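Local coordinates for glycerol dehydratase (Clostridium butyricum, PDB 1R9D), which probably dehydrates glycerol to 3-hydroxypropionaldehyde without vitamin B12, by glycyl-radical chemistry, at residues E133-T136 against S137-E141; L639-S642 against S643-Y647; L771-S774 against I775-D778; V669-R673 against G674-S678; Q95-L98 against D99-K103. All blocks are in the same frame, centred on the assembly; numbering follows the deposited sequence.

Contact 1. Residues E133-T136 against S137-E141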
loop_
_atom_site.group_PDB
_atom_site.type_symbol
_atom_site.label_atom_id
_atom_site.label_comp_id
_atom_site.label_asym_id
_atom_site.label_seq_id
_atom_site.Cartn_x
_atom_site.Cartn_y
_atom_site.Cartn_z
ATOM N N GLU A 133 -9.940 -10.156 -6.128
ATOM C CA GLU A 133 -10.669 -8.997 -6.630
ATOM C C GLU A 133 -9.751 -7.805 -6.909
ATOM O O GLU A 133 -9.939 -7.090 -7.892
ATOM C CB GLU A 133 -11.798 -8.649 -5.651
ATOM C CG GLU A 133 -12.803 -9.805 -5.565
ATOM C CD GLU A 133 -13.766 -9.715 -4.396
ATOM O OE1 GLU A 133 -14.941 -9.343 -4.620
ATOM O OE2 GLU A 133 -13.346 -10.021 -3.257
ATOM N N LEU A 134 -8.744 -7.602 -6.065
ATOM C CA LEU A 134 -7.805 -6.503 -6.284
ATOM C C LEU A 134 -6.935 -6.808 -7.512
ATOM O O LEU A 134 -6.632 -5.916 -8.301
ATOM C CB LEU A 134 -6.920 -6.308 -5.051
ATOM C CG LEU A 134 -5.838 -5.227 -5.157
ATOM C CD1 LEU A 134 -6.478 -3.873 -5.412
ATOM C CD2 LEU A 134 -5.025 -5.203 -3.875
ATOM N N ALA A 135 -6.546 -8.072 -7.672
ATOM C CA ALA A 135 -5.719 -8.482 -8.809
ATOM C C ALA A 135 -6.406 -8.124 -10.120
ATOM O O ALA A 135 -5.777 -7.591 -11.037
ATOM C CB ALA A 135 -5.450 -9.983 -8.755
ATOM N N THR A 136 -7.700 -8.421 -10.214
ATOM C CA THR A 136 -8.456 -8.105 -11.421
ATOM C C THR A 136 -8.510 -6.595 -11.661
ATOM O O THR A 136 -8.410 -6.131 -12.802
ATOM C CB THR A 136 -9.896 -8.667 -11.333
ATOM O OG1 THR A 136 -9.846 -10.097 -11.406
ATOM C CG2 THR A 136 -10.756 -8.138 -12.470
ATOM N N SER A 137 -8.657 -5.824 -10.590
ATOM C CA SER A 137 -8.710 -4.373 -10.720
ATOM C C SER A 137 -7.407 -3.800 -11.276
ATOM O O SER A 137 -7.420 -2.776 -11.957
ATOM C CB SER A 137 -9.016 -3.726 -9.366
ATOM O OG SER A 137 -10.299 -4.112 -8.900
ATOM N N TYR A 138 -6.284 -4.454 -10.982
ATOM C CA TYR A 138 -4.988 -3.983 -11.473
ATOM C C TYR A 138 -4.745 -4.337 -12.944
ATOM O O TYR A 138 -3.942 -3.691 -13.616
ATOM C CB TYR A 138 -3.849 -4.547 -10.618
ATOM C CG TYR A 138 -3.483 -3.685 -9.427
ATOM C CD1 TYR A 138 -3.547 -4.189 -8.128
ATOM C CD2 TYR A 138 -3.075 -2.362 -9.601
ATOM C CE1 TYR A 138 -3.214 -3.392 -7.030
ATOM C CE2 TYR A 138 -2.741 -1.561 -8.511
ATOM C CZ TYR A 138 -2.815 -2.082 -7.231
ATOM O OH TYR A 138 -2.504 -1.284 -6.152
ATOM N N MET A 139 -5.448 -5.351 -13.441
ATOM C CA MET A 139 -5.296 -5.779 -14.831
ATOM C C MET A 139 -5.987 -4.830 -15.799
ATOM O O MET A 139 -7.052 -4.294 -15.498
ATOM C CB MET A 139 -5.879 -7.181 -15.029
ATOM C CG MET A 139 -5.152 -8.285 -14.306
ATOM S SD MET A 139 -5.929 -9.888 -14.608
ATOM C CE MET A 139 -5.448 -10.773 -13.137
ATOM N N THR A 140 -5.385 -4.631 -16.968
ATOM C CA THR A 140 -5.978 -3.766 -17.982
ATOM C C THR A 140 -7.084 -4.563 -18.662
ATOM O O THR A 140 -7.123 -5.788 -18.560
ATOM C CB THR A 140 -4.954 -3.370 -19.046
ATOM O OG1 THR A 140 -4.528 -4.541 -19.750
ATOM C CG2 THR A 140 -3.745 -2.703 -18.402
ATOM N N GLU A 141 -7.982 -3.880 -19.362
ATOM C CA GLU A 141 -9.068 -4.582 -20.029
ATOM C C GLU A 141 -8.528 -5.563 -21.065
ATOM O O GLU A 141 -9.046 -6.671 -21.209
ATOM C CB GLU A 141 -10.022 -3.589 -20.692
ATOM C CG GLU A 141 -11.282 -4.241 -21.244
ATOM C CD GLU A 141 -11.960 -5.149 -20.228
ATOM O OE1 GLU A 141 -12.330 -4.659 -19.136
ATOM O OE2 GLU A 141 -12.121 -6.355 -20.523
#
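Leu134 and Tyr138 run side by side, one turn apart on the same flank of the helix, and point the same way. Leu134 CG is swung opposite its backbone N (chi1 177°), which sets CD1 beside the tyrosine ring, 3.7 Å from Tyr138 CE1. Tyr138 OH hydrogen-bonds Glu515, on helix 484-516, while Pro46 of the second subunit packs on both side chains. Elsewhere on the helix, the Met139 side chain, extended beyond CG, lies alongside the last turn: its CG lies 3.4 Å from Ala135 O, and the methyl CE reaches 4.5 Å from Ala135 CB. The backbone is the closing turn of helix 131-138. Tyr138 N still makes the i to i-4 bond to Leu134 O (3.1 Å), but Met139 N bonds three residues back to Thr136 O at 3.1 Å, coming from above the carbonyl plane, and only weakly to Ala135 O. Ser137 keeps OG beside its own N (chi1 -63°), close to Glu133 O at 3.2 Å, where it bonds to Gly44 O of the second subunit. Thr136 OG1 hydrogen-bonds Tyr158 OH.

Contact 2. Residues L639-S642 against S643-Y647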
loop_
_atom_site.group_PDB
_atom_site.type_symbol
_atom_site.label_atom_id
_atom_site.label_comp_id
_atom_site.label_asym_id
_atom_site.label_seq_id
_atom_site.Cartn_x
_atom_site.Cartn_y
_atom_site.Cartn_z
ATOM N N LEU A 639 8.262 -26.535 -17.968
ATOM C CA LEU A 639 7.520 -27.351 -18.926
ATOM C C LEU A 639 6.961 -28.588 -18.218
ATOM O O LEU A 639 7.517 -29.676 -18.328
ATOM C CB LEU A 639 8.438 -27.775 -20.088
ATOM C CG LEU A 639 9.058 -26.661 -20.946
ATOM C CD1 LEU A 639 10.150 -27.250 -21.819
ATOM C CD2 LEU A 639 7.986 -25.982 -21.801
ATOM N N TYR A 640 5.879 -28.401 -17.461
ATOM C CA TYR A 640 5.220 -29.500 -16.744
ATOM C C TYR A 640 3.718 -29.214 -16.758
ATOM O O TYR A 640 3.307 -28.059 -16.887
ATOM C CB TYR A 640 5.788 -29.661 -15.328
ATOM C CG TYR A 640 5.536 -28.532 -14.353
ATOM C CD1 TYR A 640 4.320 -28.423 -13.683
ATOM C CD2 TYR A 640 6.543 -27.617 -14.048
ATOM C CE1 TYR A 640 4.111 -27.428 -12.721
ATOM C CE2 TYR A 640 6.349 -26.621 -13.092
ATOM C CZ TYR A 640 5.136 -26.532 -12.433
ATOM O OH TYR A 640 4.955 -25.553 -11.480
ATOM N N PRO A 641 2.875 -30.250 -16.594
ATOM C CA PRO A 641 1.451 -29.931 -16.657
ATOM C C PRO A 641 0.507 -30.274 -15.513
ATOM O O PRO A 641 -0.679 -29.959 -15.609
ATOM C CB PRO A 641 1.032 -30.707 -17.885
ATOM C CG PRO A 641 1.713 -32.050 -17.591
ATOM C CD PRO A 641 3.085 -31.663 -16.962
ATOM N N SER A 642 0.996 -30.918 -14.463
ATOM C CA SER A 642 0.097 -31.357 -13.394
ATOM C C SER A 642 -0.903 -32.248 -14.152
ATOM O O SER A 642 -0.482 -33.176 -14.843
ATOM C CB SER A 642 -0.618 -30.174 -12.742
ATOM O OG SER A 642 -1.330 -30.611 -11.593
ATOM N N SER A 643 -2.204 -31.982 -14.051
ATOM C CA SER A 643 -3.177 -32.793 -14.791
ATOM C C SER A 643 -3.901 -31.965 -15.855
ATOM O O SER A 643 -4.870 -32.430 -16.459
ATOM C CB SER A 643 -4.211 -33.422 -13.836
ATOM O OG SER A 643 -4.993 -32.445 -13.154
ATOM N N ILE A 644 -3.408 -30.755 -16.113
ATOM C CA ILE A 644 -4.058 -29.856 -17.060
ATOM C C ILE A 644 -3.955 -30.198 -18.546
ATOM O O ILE A 644 -4.683 -29.625 -19.356
ATOM C CB ILE A 644 -3.582 -28.391 -16.849
ATOM C CG1 ILE A 644 -4.664 -27.417 -17.331
ATOM C CG2 ILE A 644 -2.290 -28.132 -17.626
ATOM C CD1 ILE A 644 -4.401 -25.964 -16.950
ATOM N N ASN A 645 -3.076 -31.125 -18.917
ATOM C CA ASN A 645 -2.949 -31.481 -20.331
ATOM C C ASN A 645 -4.255 -32.059 -20.885
ATOM O O ASN A 645 -4.543 -31.935 -22.074
ATOM C CB ASN A 645 -1.790 -32.462 -20.548
ATOM C CG ASN A 645 -1.964 -33.760 -19.789
ATOM O OD1 ASN A 645 -1.990 -33.780 -18.557
ATOM N ND2 ASN A 645 -2.075 -34.859 -20.524
ATOM N N VAL A 646 -5.046 -32.689 -20.021
ATOM C CA VAL A 646 -6.324 -33.250 -20.445
ATOM C C VAL A 646 -7.307 -32.100 -20.653
ATOM O O VAL A 646 -7.926 -31.989 -21.707
ATOM C CB VAL A 646 -6.877 -34.235 -19.393
ATOM C CG1 VAL A 646 -8.270 -34.716 -19.800
ATOM C CG2 VAL A 646 -5.931 -35.426 -19.259
ATOM N N TYR A 647 -7.435 -31.230 -19.652
ATOM C CA TYR A 647 -8.336 -30.083 -19.752
ATOM C C TYR A 647 -7.967 -29.161 -20.916
ATOM O O TYR A 647 -8.839 -28.737 -21.679
ATOM C CB TYR A 647 -8.325 -29.276 -18.451
ATOM C CG TYR A 647 -9.217 -28.058 -18.498
ATOM C CD1 TYR A 647 -10.588 -28.186 -18.719
ATOM C CD2 TYR A 647 -8.696 -26.777 -18.317
ATOM C CE1 TYR A 647 -11.420 -27.069 -18.759
ATOM C CE2 TYR A 647 -9.521 -25.652 -18.355
ATOM C CZ TYR A 647 -10.880 -25.809 -18.576
ATOM O OH TYR A 647 -11.707 -24.708 -18.607
HETATM O O HOH W 1 -0.843 -35.381 -16.639
#
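Pro641 meets Asn645 and Ile644 over a tight turn, each at a different part of its ring. Asn645 slants across the proline ring, its OD1 4.2 Å from Pro641 CG, while Ile644 presents its CG2 branch to Pro641 CB at 4.2 Å. That same methyl also sits 3.2 Å from Pro641 O, beside the hydrogen bond that closes the turn: Ile644 N to Pro641 O, 2.9 Å, with the donor tilted 30° from the carbonyl plane. Pro641 to Ile644 form a type II' beta turn, and Ser642 takes its positive-phi corner. Asn645 CG stands between the backbone N and carbonyl carbon of its own residue (chi1 60°), so that the amide leans back over the turn. One water then bridges the two halves, donating to Ser642 O at 2.9 Å and to Asn645 OD1 at 2.7 Å; the other end of the amide, ND2, is held by Leu665 O and Asp778 OD1. Both oxygen and nitrogen are thus used, which fixes the rotation of the amide. Ser642 OG, opposite its own N, bonds His332 O and belongs to a side chain about 4 Å from the bound glycerol. Ser643 OG reaches Lys331 O and Gly334 N. The turn leads the loop that follows strand 634-635 into helix 644-650; strand 543-551 packs on Pro641 and Ile644, strand 449-452 on Ser642 and Ile644, and helix 773-781 on Ser643.

Contact 3. Residues L771-S774 against I775-D778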
loop_
_atom_site.group_PDB
_atom_site.type_symbol
_atom_site.label_atom_id
_atom_site.label_comp_id
_atom_site.label_asym_id
_atom_site.label_seq_id
_atom_site.Cartn_x
_atom_site.Cartn_y
_atom_site.Cartn_z
ATOM N N LEU A 771 -9.283 -39.822 -8.848
ATOM C CA LEU A 771 -9.128 -39.079 -10.097
ATOM C C LEU A 771 -10.341 -39.147 -11.013
ATOM O O LEU A 771 -11.013 -40.174 -11.093
ATOM C CB LEU A 771 -7.923 -39.619 -10.869
ATOM C CG LEU A 771 -6.543 -39.506 -10.233
ATOM C CD1 LEU A 771 -5.542 -40.315 -11.055
ATOM C CD2 LEU A 771 -6.133 -38.041 -10.175
ATOM N N ASP A 772 -10.609 -38.052 -11.716
ATOM C CA ASP A 772 -11.714 -38.003 -12.665
ATOM C C ASP A 772 -11.384 -39.017 -13.765
ATOM O O ASP A 772 -10.212 -39.242 -14.073
ATOM C CB ASP A 772 -11.836 -36.596 -13.251
ATOM C CG ASP A 772 -12.993 -36.461 -14.220
ATOM O OD1 ASP A 772 -12.786 -36.689 -15.435
ATOM O OD2 ASP A 772 -14.113 -36.131 -13.763
ATOM N N LYS A 773 -12.407 -39.633 -14.349
ATOM C CA LYS A 773 -12.178 -40.635 -15.390
ATOM C C LYS A 773 -11.334 -40.128 -16.561
ATOM O O LYS A 773 -10.569 -40.889 -17.157
ATOM C CB LYS A 773 -13.511 -41.164 -15.924
ATOM C CG LYS A 773 -13.348 -42.313 -16.906
ATOM C CD LYS A 773 -14.678 -42.738 -17.515
ATOM C CE LYS A 773 -14.475 -43.837 -18.553
ATOM N NZ LYS A 773 -15.767 -44.258 -19.172
ATOM N N SER A 774 -11.474 -38.850 -16.890
ATOM C CA SER A 774 -10.721 -38.271 -18.000
ATOM C C SER A 774 -9.216 -38.362 -17.758
ATOM O O SER A 774 -8.442 -38.578 -18.689
ATOM C CB SER A 774 -11.125 -36.810 -18.211
ATOM O OG SER A 774 -10.820 -36.021 -17.069
ATOM N N ILE A 775 -8.811 -38.196 -16.504
ATOM C CA ILE A 775 -7.404 -38.265 -16.136
ATOM C C ILE A 775 -6.987 -39.727 -16.018
ATOM O O ILE A 775 -5.872 -40.094 -16.387
ATOM C CB ILE A 775 -7.158 -37.518 -14.807
ATOM C CG1 ILE A 775 -7.514 -36.040 -14.993
ATOM C CG2 ILE A 775 -5.706 -37.683 -14.359
ATOM C CD1 ILE A 775 -7.581 -35.246 -13.696
ATOM N N GLN A 776 -7.885 -40.566 -15.508
ATOM C CA GLN A 776 -7.580 -41.989 -15.387
ATOM C C GLN A 776 -7.302 -42.553 -16.777
ATOM O O GLN A 776 -6.336 -43.293 -16.976
ATOM C CB GLN A 776 -8.755 -42.758 -14.786
ATOM C CG GLN A 776 -9.115 -42.398 -13.360
ATOM C CD GLN A 776 -10.217 -43.294 -12.826
ATOM O OE1 GLN A 776 -11.098 -43.713 -13.578
ATOM N NE2 GLN A 776 -10.180 -43.586 -11.531
ATOM N N ASN A 777 -8.153 -42.195 -17.734
ATOM C CA ASN A 777 -8.006 -42.676 -19.104
ATOM C C ASN A 777 -6.745 -42.161 -19.789
ATOM O O ASN A 777 -6.149 -42.866 -20.597
ATOM C CB ASN A 777 -9.232 -42.301 -19.943
ATOM C CG ASN A 777 -10.477 -43.064 -19.523
ATOM O OD1 ASN A 777 -10.384 -44.124 -18.904
ATOM N ND2 ASN A 777 -11.645 -42.535 -19.872
ATOM N N ASP A 778 -6.341 -40.934 -19.479
ATOM C CA ASP A 778 -5.136 -40.382 -20.087
ATOM C C ASP A 778 -3.931 -41.198 -19.623
ATOM O O ASP A 778 -3.043 -41.512 -20.415
ATOM C CB ASP A 778 -4.954 -38.910 -19.697
ATOM C CG ASP A 778 -3.801 -38.246 -20.443
ATOM O OD1 ASP A 778 -2.941 -37.619 -19.784
ATOM O OD2 ASP A 778 -3.761 -38.346 -21.688
#
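The amide of Asn777 lies against the straight chain of Lys773: ND2 is 3.4 Å from both Lys773 CG and Lys773 CE, and the chain slants past the nitrogen end of the amide, while OD1 bonds Gln748. The other amide, that of Gln776, turns its NE2 towards Leu771 O at 3.5 Å but bonds Phe768 O, and its OE1 shares Gln748 with Asn777. Gln776 CG packs on Leu771 CB at 3.9 Å. The third flat group is the Asp772 carboxylate, whose OD1 is gripped from opposite faces of its plane by Ser774 N, 2.9 Å, and by Ser774 OG, 2.6 Å, both on the anti side. Ser774 OG is placed for this by chi1 of 62°, which stands it between its own N and carbonyl carbon. Asp772 is the N-cap of helix 773-781, and its bond to Ser774 N closes an Asx turn. Asp772 O accepts twice as well: Gln776 N lies in the carbonyl plane at 3.0 Å, and Ile775 N comes from above it. Ile775 meets Leu771 through CG2 to CD2, 4.2 Å, on the buried flank. Asp778 forms a salt bridge with Arg673. A carboxylate fastened by two donors at a helix N-terminus would probably be stabilised as the anion by the helix dipole, and the cap therefore likely favours the charged form of Asp772.

Contact 4. Residues V669-R673 against G674-S678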
loop_
_atom_site.group_PDB
_atom_site.type_symbol
_atom_site.label_atom_id
_atom_site.label_comp_id
_atom_site.label_asym_id
_atom_site.label_seq_id
_atom_site.Cartn_x
_atom_site.Cartn_y
_atom_site.Cartn_z
ATOM N N VAL A 669 7.356 -32.995 -21.075
ATOM C CA VAL A 669 8.156 -33.089 -22.291
ATOM C C VAL A 669 8.151 -34.525 -22.818
ATOM O O VAL A 669 8.991 -34.901 -23.634
ATOM C CB VAL A 669 9.614 -32.628 -22.046
ATOM C CG1 VAL A 669 9.622 -31.143 -21.705
ATOM C CG2 VAL A 669 10.251 -33.447 -20.917
ATOM N N SER A 670 7.196 -35.324 -22.342
ATOM C CA SER A 670 7.077 -36.721 -22.758
ATOM C C SER A 670 6.480 -36.823 -24.161
ATOM O O SER A 670 5.671 -35.992 -24.559
ATOM C CB SER A 670 6.155 -37.490 -21.796
ATOM O OG SER A 670 6.472 -37.241 -20.440
ATOM N N PRO A 671 6.877 -37.850 -24.931
ATOM C CA PRO A 671 6.342 -38.027 -26.286
ATOM C C PRO A 671 4.829 -38.252 -26.208
ATOM O O PRO A 671 4.323 -38.692 -25.171
ATOM C CB PRO A 671 7.074 -39.273 -26.783
ATOM C CG PRO A 671 8.399 -39.186 -26.083
ATOM C CD PRO A 671 7.994 -38.777 -24.676
ATOM N N SER A 672 4.108 -37.944 -27.284
ATOM C CA SER A 672 2.657 -38.145 -27.312
ATOM C C SER A 672 2.351 -39.639 -27.258
ATOM O O SER A 672 3.162 -40.456 -27.679
ATOM C CB SER A 672 2.047 -37.551 -28.586
ATOM O OG SER A 672 2.132 -36.137 -28.592
ATOM N N ARG A 673 1.172 -39.985 -26.756
ATOM C CA ARG A 673 0.776 -41.385 -26.629
ATOM C C ARG A 673 0.924 -42.180 -27.921
ATOM O O ARG A 673 0.502 -41.733 -28.986
ATOM C CB ARG A 673 -0.675 -41.485 -26.147
ATOM C CG ARG A 673 -1.682 -40.872 -27.097
ATOM C CD ARG A 673 -3.109 -41.165 -26.659
ATOM N NE ARG A 673 -3.456 -40.496 -25.407
ATOM C CZ ARG A 673 -4.688 -40.450 -24.910
ATOM N NH1 ARG A 673 -5.685 -41.037 -25.558
ATOM N NH2 ARG A 673 -4.925 -39.803 -23.777
ATOM N N GLY A 674 1.532 -43.359 -27.800
ATOM C CA GLY A 674 1.728 -44.247 -28.935
ATOM C C GLY A 674 2.679 -43.775 -30.019
ATOM O O GLY A 674 2.871 -44.473 -31.018
ATOM N N CYS A 675 3.283 -42.604 -29.834
ATOM C CA CYS A 675 4.201 -42.068 -30.833
ATOM C C CYS A 675 5.627 -42.575 -30.695
ATOM O O CYS A 675 6.362 -42.637 -31.682
ATOM C CB CYS A 675 4.187 -40.541 -30.792
ATOM S SG CYS A 675 2.678 -39.844 -31.490
ATOM N N ASP A 676 6.016 -42.927 -29.473
ATOM C CA ASP A 676 7.354 -43.441 -29.222
ATOM C C ASP A 676 7.340 -44.960 -29.379
ATOM O O ASP A 676 7.050 -45.701 -28.441
ATOM C CB ASP A 676 7.850 -43.008 -27.825
ATOM C CG ASP A 676 6.787 -43.145 -26.734
ATOM O OD1 ASP A 676 5.573 -43.080 -27.035
ATOM O OD2 ASP A 676 7.176 -43.290 -25.554
ATOM N N VAL A 677 7.657 -45.407 -30.591
ATOM C CA VAL A 677 7.652 -46.824 -30.932
ATOM C C VAL A 677 9.042 -47.408 -31.167
ATOM O O VAL A 677 9.184 -48.461 -31.800
ATOM C CB VAL A 677 6.812 -47.054 -32.202
ATOM C CG1 VAL A 677 5.380 -46.597 -31.964
ATOM C CG2 VAL A 677 7.418 -46.277 -33.374
ATOM N N SER A 678 10.067 -46.741 -30.651
ATOM C CA SER A 678 11.432 -47.209 -30.842
ATOM C C SER A 678 12.138 -47.601 -29.547
ATOM O O SER A 678 13.360 -47.744 -29.520
ATOM C CB SER A 678 12.242 -46.130 -31.570
ATOM O OG SER A 678 11.568 -45.706 -32.745
HETATM O O HOH W 2 5.127 -41.286 -24.320
#
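Pro671 and Asp676 face each other across the mouth of a turn, Pro671 CB lying 3.9 Å from Asp676 CG. Next to them, Ser672 CB touches Cys675 SG at 3.8 Å. SG lies beside the backbone N of its own residue (chi1 -73°), which brings the sulfur back over the Ser672 side of the turn. Between these two pairs runs the one direct hydrogen bond, from Cys675 N to Ser672 O at 3.0 Å, fairly straight at 158°, though the donor sits above the carbonyl plane. A water adds a second link, donating to Pro671 O at 2.8 Å and to Asp676 OD2 at 3.1 Å. The Asp676 carboxylate is itself held from further out, OD1 by Thr783 and OD2 by His785, both in the C-terminal tail, so each oxygen has a partner that fixes how the group is turned. Thr783 OG1 also takes the N-H of Gly674. Asn604 bonds Cys675 O and the N-H of Val677, while helix 553-569 packs on Ser672. Ser672 to Cys675 form a type II beta turn: Arg673 is in an extended conformation and Gly674, with positive phi, fills the third position, a usual place for glycine. It is a surface turn in the loop between helix 644-650 and helix 680-687, in the part of the chain that belongs to the glycine-radical family.

Contact 5. Residues Q95-L98 against D99-K103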
loop_
_atom_site.group_PDB
_atom_site.type_symbol
_atom_site.label_atom_id
_atom_site.label_comp_id
_atom_site.label_asym_id
_atom_site.label_seq_id
_atom_site.Cartn_x
_atom_site.Cartn_y
_atom_site.Cartn_z
ATOM N N GLN A 95 -19.160 -20.182 -2.905
ATOM C CA GLN A 95 -20.557 -19.805 -2.733
ATOM C C GLN A 95 -21.406 -20.392 -3.859
ATOM O O GLN A 95 -22.532 -20.839 -3.633
ATOM C CB GLN A 95 -20.682 -18.282 -2.719
ATOM C CG GLN A 95 -22.105 -17.765 -2.605
ATOM C CD GLN A 95 -22.154 -16.269 -2.377
ATOM O OE1 GLN A 95 -21.581 -15.490 -3.143
ATOM N NE2 GLN A 95 -22.839 -15.857 -1.320
ATOM N N ASP A 96 -20.856 -20.397 -5.069
ATOM C CA ASP A 96 -21.560 -20.933 -6.230
ATOM C C ASP A 96 -21.663 -22.458 -6.256
ATOM O O ASP A 96 -22.672 -23.003 -6.702
ATOM C CB ASP A 96 -20.884 -20.470 -7.526
ATOM C CG ASP A 96 -21.141 -19.009 -7.832
ATOM O OD1 ASP A 96 -22.323 -18.597 -7.818
ATOM O OD2 ASP A 96 -20.165 -18.272 -8.098
ATOM N N GLU A 97 -20.629 -23.140 -5.772
ATOM C CA GLU A 97 -20.591 -24.602 -5.787
ATOM C C GLU A 97 -21.008 -25.322 -4.512
ATOM O O GLU A 97 -20.906 -26.548 -4.435
ATOM C CB GLU A 97 -19.183 -25.070 -6.149
ATOM C CG GLU A 97 -18.760 -24.742 -7.554
ATOM C CD GLU A 97 -17.319 -25.132 -7.807
ATOM O OE1 GLU A 97 -16.925 -26.242 -7.384
ATOM O OE2 GLU A 97 -16.589 -24.334 -8.430
ATOM N N LEU A 98 -21.470 -24.576 -3.517
ATOM C CA LEU A 98 -21.872 -25.171 -2.247
ATOM C C LEU A 98 -22.720 -26.432 -2.352
ATOM O O LEU A 98 -22.489 -27.402 -1.628
ATOM C CB LEU A 98 -22.639 -24.153 -1.398
ATOM C CG LEU A 98 -21.854 -23.057 -0.685
ATOM C CD1 LEU A 98 -22.820 -22.217 0.136
ATOM C CD2 LEU A 98 -20.792 -23.673 0.214
ATOM N N ASP A 99 -23.694 -26.427 -3.254
ATOM C CA ASP A 99 -24.590 -27.569 -3.375
ATOM C C ASP A 99 -24.227 -28.677 -4.357
ATOM O O ASP A 99 -25.008 -29.614 -4.540
ATOM C CB ASP A 99 -26.007 -27.072 -3.660
ATOM C CG ASP A 99 -26.494 -26.092 -2.605
ATOM O OD1 ASP A 99 -26.265 -26.352 -1.406
ATOM O OD2 ASP A 99 -27.107 -25.066 -2.971
ATOM N N ARG A 100 -23.061 -28.595 -4.988
ATOM C CA ARG A 100 -22.681 -29.657 -5.910
ATOM C C ARG A 100 -21.288 -30.226 -5.665
ATOM O O ARG A 100 -20.779 -31.004 -6.470
ATOM C CB ARG A 100 -22.836 -29.203 -7.369
ATOM C CG ARG A 100 -22.056 -27.973 -7.794
ATOM C CD ARG A 100 -22.173 -27.799 -9.308
ATOM N NE ARG A 100 -21.423 -26.656 -9.821
ATOM C CZ ARG A 100 -21.832 -25.393 -9.744
ATOM N NH1 ARG A 100 -22.993 -25.097 -9.174
ATOM N NH2 ARG A 100 -21.078 -24.424 -10.247
ATOM N N LEU A 101 -20.683 -29.854 -4.540
ATOM C CA LEU A 101 -19.362 -30.363 -4.190
ATOM C C LEU A 101 -19.423 -31.872 -3.967
ATOM O O LEU A 101 -18.490 -32.598 -4.314
ATOM C CB LEU A 101 -18.840 -29.690 -2.916
ATOM C CG LEU A 101 -18.366 -28.236 -3.013
ATOM C CD1 LEU A 101 -18.011 -27.725 -1.623
ATOM C CD2 LEU A 101 -17.159 -28.150 -3.937
ATOM N N ASN A 102 -20.527 -32.341 -3.393
ATOM C CA ASN A 102 -20.682 -33.762 -3.117
ATOM C C ASN A 102 -21.164 -34.555 -4.323
ATOM O O ASN A 102 -21.305 -35.774 -4.250
ATOM C CB ASN A 102 -21.653 -33.981 -1.949
ATOM C CG ASN A 102 -23.079 -33.563 -2.278
ATOM O OD1 ASN A 102 -24.006 -33.853 -1.521
ATOM N ND2 ASN A 102 -23.262 -32.877 -3.400
ATOM N N LYS A 103 -21.411 -33.868 -5.433
ATOM C CA LYS A 103 -21.880 -34.540 -6.637
ATOM C C LYS A 103 -20.775 -34.779 -7.665
ATOM O O LYS A 103 -21.033 -35.297 -8.750
ATOM C CB LYS A 103 -23.025 -33.739 -7.262
ATOM C CG LYS A 103 -24.225 -33.620 -6.334
ATOM C CD LYS A 103 -25.281 -32.683 -6.879
ATOM C CE LYS A 103 -26.380 -32.462 -5.845
ATOM N NZ LYS A 103 -27.380 -31.461 -6.297
HETATM O O HOH W 3 -24.128 -25.012 -5.578
HETATM O O HOH W 4 -22.387 -30.085 -1.878
#
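The flat-group contact is between Glu97 and Arg100: Glu97 CG lies over one face of the guanidinium, displaced toward its rim, 3.6 Å from Arg100 NH2. Arg100 CG stands between its own N and carbonyl carbon (chi1 58°), and the chain, extended from CG to NE, carries the guanidinium back to Glu97. Carboxylate and guanidinium planes are only 22° apart, yet the charges do not pair, since Glu97 OE2 stays 4.8 Å from Arg100 NH2. Instead the salt bridges go outward, from Glu97 OE1 to Arg104, from Arg100 NE to Glu327 and from Asp99 to Lys116; Glu97 OE2 takes the N-H of Glu327. Van der Waals contact is slight: the methyl Leu101 CD2 lies 3.9 Å from the carboxylate oxygen Glu97 OE1, the side chains about perpendicular. Leu98 packs outward on Leu119 and Phe123 of helix 113-125. Among backbone bonds, Arg100 N reaches Glu97 O at 3.0 Å and Lys103 N reaches Arg100 O. Two waters supplement them, one joining Asp96 O to Asp99 N, the other Leu98 O to Asn102 N. The chain makes two consecutive type I beta turns, Glu97 to Arg100 and Arg100 to Lys103, in the connection from helix 92-97 to helix 113-125.

How the contacts relate
Contact 2 is the most central, with its touching residues all buried beside the glycerol-binding region; contact 1 is also buried, but partly by the second subunit. Contacts 3 and 5 are partly buried and contact 4 lies at the surface. Contacts 2, 3 and 4 form one cluster: helix 773-781 of contact 3 packs on the start of helix 644-650 from contact 2, with Asp778 tying all three together. Contacts 1 and 5 touch none of the others; contact 5 comes within about 9 Å of both contact 1 and contact 3 at nearest atoms. Apolar packing marks contact 1, a carboxylate cap contact 3, water-bridged turns contacts 2, 4 and 5, with outward salt bridges in contact 5.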